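Local coordinates for polysaccharide biosynthesis protein CapD (Bacillus thuringiensis HD-771, PDB 6BWC), which probably acts as an NADP-dependent dehydratase on UDP-N-acetylglucosamine, feeding the biosynthesis of CMP-pseudaminic acid used in flagellin glycosylation, at residues V34-Q45 with N58-I66; K192-R202 with I260-M271. The protein carries 2 engineered substitutions. All blocks are in the same frame, centred on the assembly; numbering follows the deposited sequence.

Contact 1 (V34-Q45 with N58-I66); sequences VVRVFSRSEYNQ and NIRYLIGDI. With NAP (NADP nicotinamide-adenine-dinucleotide phosphate), chain N.
Val35, Val37 and Ser39 pair in parallel with Ile59, Tyr61 and Ile63, the axes of strands 34-39 and 59-63 lying 4.7 Å apart at 22°, with backbone hydrogen bonds passing alternately between them. Phe38, its CG turned anti to the backbone N (chi1 -169°), raises its ring from the face it shares with Leu62, and the ring's outer end reaches Gly64 (Phe38 CE2 to Gly64 C 3.3 Å). From the next helix, Gln45 lays its amide against Ile63 and sends a weak bond from NE2 to Leu62 O (3.2 Å), which also accepts weakly from Ser39 N. The strand ends illustrate how a Rossmann fold can recognise NADP. Arg40 grips the 2'-phosphate through both N and NE to O2X (NE 3.0 Å, almost straight) and NH2 to O3X (3.0 Å), while adenine N7A sits over its guanidinium face. Ser39 OG hydrogen-bonds NADP O1X (2.8 Å). Near Arg40, Asp65 spends OD1 on adenine N6A (2.9 Å) and Arg67 N, and Ile66 N donates a hydrogen bond to adenine N1A. Helix 69-75 covers Phe38 and Leu62, helix 18-29 covers Val35, Val37 and Ile59, strand 9-13 adjoins 34-39, and Phe93 of the second subunit packs on Gln45 and Ile63.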
# COMPACT_ATOMS: atom_id res chain seq x y z
N VAL C 34 21.88 -18.85 17.48
CA VAL C 34 20.53 -19.24 17.07
C VAL C 34 20.52 -19.38 15.57
O VAL C 34 21.31 -18.73 14.90
CB VAL C 34 19.47 -18.21 17.54
CG1 VAL C 34 19.55 -16.90 16.77
CG2 VAL C 34 18.08 -18.78 17.42
N VAL C 35 19.66 -20.26 15.06
CA VAL C 35 19.32 -20.33 13.65
C VAL C 35 17.83 -20.10 13.58
O VAL C 35 17.10 -20.71 14.34
CB VAL C 35 19.59 -21.73 13.04
CG1 VAL C 35 19.30 -21.74 11.53
CG2 VAL C 35 21.03 -22.18 13.31
N ARG C 36 17.38 -19.24 12.68
CA ARG C 36 15.96 -19.02 12.49
C ARG C 36 15.49 -19.69 11.20
O ARG C 36 16.21 -19.71 10.21
CB ARG C 36 15.70 -17.52 12.46
CG ARG C 36 16.10 -16.83 13.77
CD ARG C 36 15.58 -15.40 13.88
NE ARG C 36 16.19 -14.66 15.00
CZ ARG C 36 16.26 -13.33 15.11
NH1 ARG C 36 15.77 -12.54 14.17
NH2 ARG C 36 16.85 -12.76 16.14
N VAL C 37 14.29 -20.28 11.25
CA VAL C 37 13.61 -20.86 10.07
C VAL C 37 12.41 -19.96 9.71
O VAL C 37 11.55 -19.71 10.56
CB VAL C 37 13.13 -22.31 10.33
CG1 VAL C 37 12.25 -22.82 9.22
CG2 VAL C 37 14.31 -23.24 10.46
N PHE C 38 12.37 -19.49 8.45
CA PHE C 38 11.35 -18.56 7.93
C PHE C 38 10.62 -19.17 6.72
O PHE C 38 11.18 -19.28 5.64
CB PHE C 38 12.02 -17.25 7.54
CG PHE C 38 11.06 -16.13 7.23
CD1 PHE C 38 10.87 -15.10 8.14
CD2 PHE C 38 10.37 -16.07 6.02
CE1 PHE C 38 10.01 -14.04 7.84
CE2 PHE C 38 9.50 -15.02 5.73
CZ PHE C 38 9.33 -14.01 6.62
N SER C 39 9.37 -19.55 6.92
CA SER C 39 8.57 -20.30 5.98
C SER C 39 7.15 -19.81 6.17
O SER C 39 6.81 -19.35 7.27
CB SER C 39 8.72 -21.80 6.32
OG SER C 39 7.58 -22.61 6.02
N ARG C 40 6.30 -19.89 5.15
CA ARG C 40 4.89 -19.51 5.31
C ARG C 40 4.05 -20.57 6.01
O ARG C 40 3.15 -20.24 6.74
CB ARG C 40 4.23 -19.29 3.96
CG ARG C 40 4.89 -18.24 3.10
CD ARG C 40 4.34 -18.36 1.70
NE ARG C 40 4.67 -19.67 1.13
CZ ARG C 40 4.26 -20.12 -0.05
NH1 ARG C 40 3.50 -19.37 -0.84
NH2 ARG C 40 4.63 -21.35 -0.44
N SER C 41 4.35 -21.83 5.77
CA SER C 41 3.42 -22.91 6.07
C SER C 41 3.65 -23.50 7.48
O SER C 41 4.69 -24.11 7.75
CB SER C 41 3.55 -23.98 4.99
OG SER C 41 2.37 -24.74 4.86
N GLU C 42 2.67 -23.31 8.37
CA GLU C 42 2.71 -23.89 9.71
C GLU C 42 2.82 -25.41 9.76
O GLU C 42 3.49 -25.95 10.63
CB GLU C 42 1.48 -23.46 10.53
CG GLU C 42 0.16 -24.01 10.02
CD GLU C 42 -1.07 -23.50 10.75
OE1 GLU C 42 -2.16 -24.01 10.41
OE2 GLU C 42 -0.97 -22.61 11.63
N TYR C 43 2.17 -26.11 8.84
CA TYR C 43 2.23 -27.58 8.84
C TYR C 43 3.65 -28.10 8.54
O TYR C 43 4.06 -29.11 9.11
CB TYR C 43 1.21 -28.15 7.85
CG TYR C 43 1.35 -29.63 7.55
CD1 TYR C 43 0.97 -30.62 8.47
CD2 TYR C 43 1.88 -30.04 6.33
CE1 TYR C 43 1.10 -31.97 8.16
CE2 TYR C 43 2.01 -31.39 6.01
CZ TYR C 43 1.63 -32.35 6.91
OH TYR C 43 1.81 -33.65 6.51
N ASN C 44 4.38 -27.41 7.65
CA ASN C 44 5.78 -27.75 7.35
C ASN C 44 6.72 -27.45 8.47
O ASN C 44 7.64 -28.23 8.73
CB ASN C 44 6.29 -26.99 6.13
CG ASN C 44 5.97 -27.69 4.84
OD1 ASN C 44 5.23 -28.67 4.81
ND2 ASN C 44 6.53 -27.18 3.74
N GLN C 45 6.50 -26.30 9.10
CA GLN C 45 7.21 -25.94 10.31
C GLN C 45 6.89 -26.93 11.43
O GLN C 45 7.79 -27.34 12.15
CB GLN C 45 6.91 -24.50 10.74
CG GLN C 45 7.68 -23.46 9.92
CD GLN C 45 7.66 -22.07 10.52
OE1 GLN C 45 7.33 -21.88 11.70
NE2 GLN C 45 7.99 -21.07 9.71
N ASN C 58 18.61 -24.00 20.07
CA ASN C 58 19.18 -22.89 19.29
C ASN C 58 18.48 -22.65 17.92
O ASN C 58 19.06 -22.04 17.03
CB ASN C 58 20.72 -23.05 19.16
CG ASN C 58 21.16 -24.37 18.50
OD1 ASN C 58 20.42 -25.38 18.49
ND2 ASN C 58 22.37 -24.37 17.94
N ILE C 59 17.23 -23.11 17.79
CA ILE C 59 16.41 -22.96 16.58
C ILE C 59 15.15 -22.19 16.91
O ILE C 59 14.54 -22.44 17.93
CB ILE C 59 15.97 -24.32 16.02
CG1 ILE C 59 17.19 -25.21 15.79
CG2 ILE C 59 15.18 -24.13 14.72
CD1 ILE C 59 16.91 -26.54 15.12
N ARG C 60 14.75 -21.27 16.05
CA ARG C 60 13.48 -20.55 16.20
C ARG C 60 12.62 -20.74 14.95
O ARG C 60 13.16 -20.89 13.86
CB ARG C 60 13.73 -19.07 16.44
CG ARG C 60 14.50 -18.71 17.73
CD ARG C 60 13.72 -19.00 19.01
NE ARG C 60 14.32 -20.12 19.71
CZ ARG C 60 15.16 -20.05 20.75
NH1 ARG C 60 15.49 -18.89 21.31
NH2 ARG C 60 15.66 -21.17 21.26
N TYR C 61 11.30 -20.76 15.10
CA TYR C 61 10.41 -21.04 13.97
C TYR C 61 9.46 -19.86 13.64
O TYR C 61 8.37 -19.74 14.20
CB TYR C 61 9.64 -22.35 14.23
CG TYR C 61 10.54 -23.56 14.31
CD1 TYR C 61 10.87 -24.28 13.18
CD2 TYR C 61 11.07 -23.99 15.53
CE1 TYR C 61 11.70 -25.37 13.25
CE2 TYR C 61 11.90 -25.09 15.61
CZ TYR C 61 12.21 -25.78 14.47
OH TYR C 61 13.04 -26.87 14.51
N LEU C 62 9.90 -19.01 12.71
CA LEU C 62 9.18 -17.80 12.31
C LEU C 62 8.35 -18.00 11.08
O LEU C 62 8.87 -18.05 9.97
CB LEU C 62 10.15 -16.64 12.05
CG LEU C 62 10.56 -15.73 13.22
CD1 LEU C 62 10.78 -16.52 14.50
CD2 LEU C 62 11.83 -14.98 12.83
N ILE C 63 7.04 -18.09 11.29
CA ILE C 63 6.07 -18.07 10.21
C ILE C 63 6.04 -16.68 9.59
O ILE C 63 6.06 -15.68 10.31
CB ILE C 63 4.66 -18.43 10.71
CG1 ILE C 63 4.61 -19.88 11.23
CG2 ILE C 63 3.62 -18.22 9.62
CD1 ILE C 63 4.62 -20.95 10.15
N GLY C 64 6.00 -16.64 8.26
CA GLY C 64 6.21 -15.38 7.54
C GLY C 64 6.23 -15.54 6.03
O GLY C 64 6.34 -16.67 5.51
N ASP C 65 6.11 -14.41 5.32
CA ASP C 65 6.17 -14.40 3.87
C ASP C 65 7.10 -13.32 3.36
O ASP C 65 6.91 -12.17 3.70
CB ASP C 65 4.78 -14.21 3.33
CG ASP C 65 4.68 -14.44 1.84
OD1 ASP C 65 5.49 -13.87 1.07
OD2 ASP C 65 3.77 -15.18 1.43
N ILE C 66 8.06 -13.69 2.51
CA ILE C 66 9.02 -12.73 1.87
C ILE C 66 8.40 -11.63 0.98
O ILE C 66 9.09 -10.68 0.61
CB ILE C 66 10.29 -13.38 1.17
CG1 ILE C 66 10.04 -14.62 0.31
CG2 ILE C 66 11.27 -13.89 2.20
CD1 ILE C 66 9.54 -14.32 -1.06
PA NAP N . 11.52 -26.06 -1.81
O1A NAP N . 11.69 -27.43 -1.21
O2A NAP N . 10.22 -25.79 -2.49
O5B NAP N . 11.79 -24.94 -0.70
C5B NAP N . 11.10 -23.69 -0.79
C4B NAP N . 11.15 -23.00 0.57
O4B NAP N . 10.67 -21.66 0.53
C3B NAP N . 10.24 -23.71 1.54
O3B NAP N . 10.87 -23.54 2.81
C2B NAP N . 8.94 -22.95 1.41
O2B NAP N . 8.15 -23.22 2.55
C1B NAP N . 9.45 -21.51 1.28
N9A NAP N . 8.62 -20.47 0.60
C8A NAP N . 7.96 -20.50 -0.60
N7A NAP N . 7.33 -19.31 -0.88
C5A NAP N . 7.60 -18.48 0.15
C6A NAP N . 7.28 -17.09 0.55
N6A NAP N . 6.53 -16.29 -0.22
N1A NAP N . 7.77 -16.62 1.71
C2A NAP N . 8.53 -17.37 2.53
N3A NAP N . 8.86 -18.64 2.24
C4A NAP N . 8.44 -19.25 1.10
O3 NAP N . 12.72 -25.68 -2.83
PN NAP N . 14.24 -26.22 -2.81
O1N NAP N . 14.79 -26.34 -1.40
O2N NAP N . 14.36 -27.35 -3.78
O5D NAP N . 14.99 -25.04 -3.57
C5D NAP N . 15.45 -23.93 -2.83
C4D NAP N . 16.01 -22.87 -3.77
O4D NAP N . 16.89 -23.52 -4.70
C3D NAP N . 15.01 -22.05 -4.61
O3D NAP N . 15.36 -20.67 -4.51
C2D NAP N . 15.19 -22.53 -6.03
O2D NAP N . 15.01 -21.49 -7.00
C1D NAP N . 16.64 -23.02 -6.02
N1N NAP N . 16.95 -24.07 -7.00
C2N NAP N . 16.49 -25.31 -6.77
C3N NAP N . 16.72 -26.38 -7.62
C7N NAP N . 16.17 -27.75 -7.38
O7N NAP N . 16.28 -28.58 -8.28
N7N NAP N . 15.56 -28.07 -6.23
C4N NAP N . 17.55 -26.16 -8.83
C5N NAP N . 18.00 -24.77 -8.98
C6N NAP N . 17.70 -23.79 -8.06
P2B NAP N . 6.57 -22.92 2.57
O1X NAP N . 6.19 -23.66 3.84
O2X NAP N . 6.44 -21.42 2.77
O3X NAP N . 5.98 -23.45 1.24

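Contact 2 (K192-R202 with I260-M271); sequences KITVTDLSMSR and IEEIGLKPGEKM. With UD1 (uridine-diphosphate-N-acetylglucosamine), chain O.
Lys270 O is held end-on by both terminal nitrogens of Arg202, NH1 and NH2, each 3.0 Å away and with the oxygen close to the guanidinium plane; NH1 also reaches Ser201 O. With its chain bent about the CB-CG bond (chi2 -79°), the arginine turns NE to the diphosphate of UDP-N-acetylglucosamine, 2.8 Å from O2B, and ribose O3B lies over one face, towards the rim. The backbone carbonyl positions a ligand-binding side chain. Uracil is read by main chain: its N3 donates to Thr194 O (2.7 Å), and Thr196 N donates to O2 (3.0 Å). Thr194 lies on, and Thr196 just beyond, strand 192-195, which pairs in parallel with 259-262, consistent with the substrate-binding region that extended short-chain dehydrogenases add to the Rossmann core. Glu269 stretches out from a type II turn, taking the ribose O2' proton on OE2 (2.6 Å) and Lys266 N on OE1 (2.6 Å). Met200 and Met271 cross at about a right angle, CG to SD 3.6 Å, and Thr194 CG2 packs on Ile263 CD1. Beyond the sheet, Phe183 of helix 179-190 meets Ile193 and Val195, and Ile244 of helix 236-251 touches Ile193.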
# COMPACT_ATOMS: atom_id res chain seq x y z
N LYS C 192 3.08 -46.64 -14.45
CA LYS C 192 3.38 -45.97 -15.71
C LYS C 192 3.97 -44.61 -15.41
O LYS C 192 3.45 -43.91 -14.55
CB LYS C 192 2.13 -45.81 -16.59
CG LYS C 192 0.92 -45.13 -15.94
CD LYS C 192 0.09 -44.35 -16.96
CE LYS C 192 -0.64 -45.26 -17.96
NZ LYS C 192 -1.09 -44.51 -19.17
N ILE C 193 5.06 -44.23 -16.08
CA ILE C 193 5.61 -42.88 -15.89
C ILE C 193 5.13 -41.92 -16.98
O ILE C 193 4.68 -42.35 -18.06
CB ILE C 193 7.17 -42.83 -15.75
CG1 ILE C 193 7.87 -43.58 -16.90
CG2 ILE C 193 7.61 -43.39 -14.40
CD1 ILE C 193 9.32 -43.19 -17.07
N THR C 194 5.22 -40.63 -16.67
CA THR C 194 4.93 -39.54 -17.60
C THR C 194 6.23 -38.91 -18.08
O THR C 194 6.95 -38.27 -17.31
CB THR C 194 4.06 -38.48 -16.92
OG1 THR C 194 2.72 -38.96 -16.82
CG2 THR C 194 4.05 -37.19 -17.71
N VAL C 195 6.49 -39.04 -19.37
CA VAL C 195 7.75 -38.62 -19.96
C VAL C 195 7.49 -37.38 -20.82
O VAL C 195 6.65 -37.40 -21.71
CB VAL C 195 8.36 -39.82 -20.72
CG1 VAL C 195 8.98 -39.43 -22.05
CG2 VAL C 195 9.35 -40.55 -19.81
N THR C 196 8.20 -36.30 -20.53
CA THR C 196 8.09 -35.07 -21.32
C THR C 196 8.75 -35.32 -22.68
O THR C 196 8.07 -35.36 -23.71
CB THR C 196 8.74 -33.85 -20.60
OG1 THR C 196 10.08 -34.18 -20.17
CG2 THR C 196 7.89 -33.37 -19.38
N ASP C 197 10.06 -35.53 -22.69
CA ASP C 197 10.80 -35.64 -23.93
C ASP C 197 12.17 -36.23 -23.58
O ASP C 197 13.00 -35.56 -22.97
CB ASP C 197 10.91 -34.24 -24.54
CG ASP C 197 11.72 -34.19 -25.81
OD1 ASP C 197 12.66 -35.00 -25.98
OD2 ASP C 197 11.41 -33.30 -26.63
N LEU C 198 12.39 -37.49 -23.96
CA LEU C 198 13.54 -38.26 -23.45
C LEU C 198 14.89 -37.68 -23.84
O LEU C 198 15.87 -37.81 -23.12
CB LEU C 198 13.44 -39.73 -23.88
CG LEU C 198 12.23 -40.47 -23.30
CD1 LEU C 198 11.97 -41.80 -23.99
CD2 LEU C 198 12.40 -40.64 -21.79
N SER C 199 14.90 -37.01 -24.98
CA SER C 199 16.09 -36.31 -25.48
C SER C 199 16.65 -35.18 -24.61
O SER C 199 17.74 -34.69 -24.88
CB SER C 199 15.81 -35.75 -26.88
OG SER C 199 16.08 -34.37 -26.92
N MET C 200 15.88 -34.70 -23.63
CA MET C 200 16.33 -33.62 -22.75
C MET C 200 17.50 -34.08 -21.88
O MET C 200 17.56 -35.24 -21.43
CB MET C 200 15.18 -33.14 -21.85
CG MET C 200 14.01 -32.46 -22.55
SD MET C 200 12.53 -32.60 -21.52
CE MET C 200 12.12 -30.87 -21.40
N SER C 201 18.44 -33.17 -21.65
CA SER C 201 19.61 -33.43 -20.85
C SER C 201 19.58 -32.39 -19.74
O SER C 201 18.92 -31.36 -19.91
CB SER C 201 20.87 -33.31 -21.72
OG SER C 201 21.06 -31.99 -22.24
N ARG C 202 20.25 -32.64 -18.62
CA ARG C 202 20.22 -31.72 -17.47
C ARG C 202 21.48 -31.81 -16.62
O ARG C 202 21.96 -32.92 -16.34
CB ARG C 202 19.02 -32.07 -16.56
CG ARG C 202 17.61 -31.70 -17.06
CD ARG C 202 17.29 -30.23 -16.83
NE ARG C 202 15.91 -29.89 -17.21
CZ ARG C 202 15.50 -29.55 -18.44
NH1 ARG C 202 16.34 -29.50 -19.46
NH2 ARG C 202 14.22 -29.28 -18.64
N ILE C 260 5.08 -46.19 -20.48
CA ILE C 260 5.83 -44.97 -20.67
C ILE C 260 5.02 -44.05 -21.59
O ILE C 260 5.03 -44.24 -22.81
CB ILE C 260 7.23 -45.29 -21.27
CG1 ILE C 260 8.03 -46.18 -20.30
CG2 ILE C 260 7.99 -44.00 -21.61
CD1 ILE C 260 9.29 -46.80 -20.88
N GLU C 261 4.30 -43.06 -21.04
CA GLU C 261 3.46 -42.16 -21.87
C GLU C 261 4.13 -40.80 -22.20
O GLU C 261 4.59 -40.09 -21.31
CB GLU C 261 2.06 -41.98 -21.25
CG GLU C 261 1.75 -40.65 -20.57
CD GLU C 261 0.29 -40.58 -20.20
OE1 GLU C 261 -0.05 -41.02 -19.09
OE2 GLU C 261 -0.53 -40.16 -21.03
N GLU C 262 4.19 -40.47 -23.49
CA GLU C 262 4.81 -39.23 -23.94
C GLU C 262 3.80 -38.12 -23.68
O GLU C 262 2.70 -38.12 -24.24
CB GLU C 262 5.19 -39.28 -25.44
CG GLU C 262 6.51 -38.59 -25.83
CD GLU C 262 7.58 -39.59 -26.24
OE1 GLU C 262 8.08 -39.49 -27.38
OE2 GLU C 262 7.89 -40.50 -25.43
N ILE C 263 4.17 -37.21 -22.79
CA ILE C 263 3.39 -36.02 -22.47
C ILE C 263 3.80 -34.87 -23.40
O ILE C 263 2.98 -34.01 -23.68
CB ILE C 263 3.54 -35.63 -20.95
CG1 ILE C 263 2.22 -35.83 -20.21
CG2 ILE C 263 4.09 -34.21 -20.74
CD1 ILE C 263 2.03 -34.92 -19.00
N GLY C 264 5.06 -34.84 -23.85
CA GLY C 264 5.64 -33.66 -24.50
C GLY C 264 6.04 -32.56 -23.50
O GLY C 264 5.66 -32.59 -22.33
N LEU C 265 6.82 -31.59 -23.97
CA LEU C 265 7.14 -30.41 -23.18
C LEU C 265 5.97 -29.78 -22.42
O LEU C 265 4.87 -29.65 -22.95
CB LEU C 265 7.69 -29.32 -24.09
CG LEU C 265 9.17 -29.33 -24.42
CD1 LEU C 265 9.87 -30.69 -24.32
CD2 LEU C 265 9.32 -28.76 -25.83
N LYS C 266 6.26 -29.40 -21.18
CA LYS C 266 5.46 -28.44 -20.45
C LYS C 266 5.84 -27.02 -20.95
O LYS C 266 6.97 -26.80 -21.40
CB LYS C 266 5.73 -28.59 -18.94
CG LYS C 266 5.44 -30.00 -18.40
CD LYS C 266 5.38 -30.12 -16.88
CE LYS C 266 4.50 -31.28 -16.46
NZ LYS C 266 4.89 -31.85 -15.14
N PRO C 267 4.92 -26.04 -20.87
CA PRO C 267 5.24 -24.70 -21.42
C PRO C 267 6.50 -24.08 -20.84
O PRO C 267 6.73 -24.20 -19.65
CB PRO C 267 4.02 -23.86 -21.06
CG PRO C 267 2.92 -24.86 -21.00
CD PRO C 267 3.52 -26.10 -20.40
N GLY C 268 7.33 -23.48 -21.70
CA GLY C 268 8.54 -22.80 -21.26
C GLY C 268 9.76 -23.68 -21.01
O GLY C 268 10.87 -23.16 -20.93
N GLU C 269 9.58 -25.00 -20.89
CA GLU C 269 10.69 -25.94 -20.64
C GLU C 269 11.81 -25.80 -21.67
O GLU C 269 11.55 -25.67 -22.86
CB GLU C 269 10.22 -27.41 -20.62
CG GLU C 269 9.55 -27.86 -19.32
CD GLU C 269 9.32 -29.38 -19.25
OE1 GLU C 269 8.50 -29.89 -20.05
OE2 GLU C 269 9.94 -30.07 -18.39
N LYS C 270 13.05 -25.83 -21.19
CA LYS C 270 14.27 -25.82 -22.00
C LYS C 270 14.77 -27.26 -22.21
O LYS C 270 14.51 -28.14 -21.38
CB LYS C 270 15.36 -25.02 -21.26
CG LYS C 270 16.37 -24.28 -22.11
CD LYS C 270 17.25 -23.43 -21.20
CE LYS C 270 18.38 -22.81 -21.97
NZ LYS C 270 19.17 -21.97 -21.05
N MET C 271 15.49 -27.47 -23.31
CA MET C 271 15.94 -28.82 -23.72
C MET C 271 17.15 -29.30 -22.96
O MET C 271 17.27 -30.48 -22.63
CB MET C 271 16.23 -28.87 -25.23
CG MET C 271 14.99 -29.03 -26.10
SD MET C 271 14.04 -30.48 -25.61
CE MET C 271 12.49 -30.01 -26.31
C1' UD1 O . 14.58 -28.09 -11.56
C2' UD1 O . 14.13 -27.00 -10.60
C3' UD1 O . 14.34 -25.61 -11.20
C4' UD1 O . 15.75 -25.44 -11.77
C5' UD1 O . 16.25 -26.68 -12.53
C6' UD1 O . 17.76 -26.59 -12.75
C7' UD1 O . 12.29 -28.00 -9.31
C8' UD1 O . 10.80 -28.24 -9.27
N2' UD1 O . 12.73 -27.17 -10.26
O1' UD1 O . 13.88 -27.98 -12.79
O3' UD1 O . 14.07 -24.63 -10.19
O4' UD1 O . 15.81 -24.32 -12.63
O5' UD1 O . 15.94 -27.91 -11.84
O6' UD1 O . 18.14 -27.10 -14.03
O7' UD1 O . 13.03 -28.60 -8.53
N1 UD1 O . 9.89 -34.53 -16.49
C2 UD1 O . 9.17 -35.66 -17.00
N3 UD1 O . 7.95 -35.93 -16.52
C4 UD1 O . 7.37 -35.17 -15.57
C5 UD1 O . 8.04 -34.09 -15.04
C6 UD1 O . 9.31 -33.79 -15.51
O2 UD1 O . 9.64 -36.38 -17.89
O4 UD1 O . 6.24 -35.43 -15.13
C1B UD1 O . 11.24 -34.18 -17.01
C2B UD1 O . 11.44 -32.71 -17.36
O2' UD1 O . 11.05 -32.41 -18.69
C3B UD1 O . 12.92 -32.47 -17.09
C4B UD1 O . 13.21 -33.46 -15.98
O4B UD1 O . 12.17 -34.44 -15.99
O3B UD1 O . 13.79 -32.78 -18.19
C5B UD1 O . 13.27 -32.82 -14.60
O5B UD1 O . 12.04 -32.21 -14.18
PA UD1 O . 12.06 -31.62 -12.69
O1A UD1 O . 10.68 -31.28 -12.17
O2A UD1 O . 12.94 -32.47 -11.77
O3A UD1 O . 13.03 -30.33 -12.73
PB UD1 O . 13.39 -29.17 -13.80
O1B UD1 O . 12.12 -28.64 -14.43
O2B UD1 O . 14.53 -29.52 -14.75

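In the fold
Contact 1 closes before contact 2 opens along the chain, and their centres lie 35 Å apart, with nearest atoms about 18 Å apart. They share no sheet: 34-39 and 59-63 form one margin of the large, mostly parallel Rossmann sheet, whereas 192-195 and 259-262 make a separate pair. Bound ligands span the gap. Contact 1 holds the adenine and 2'-phosphate end of NADP, contact 2 the uridine and diphosphate of the sugar nucleotide, and the nicotinamide and sugar ends converge between them. Both contacts also touch the second subunit. These two contacts thus hold the far ends of a cofactor and substrate pair, though the two pockets overlap along the chain.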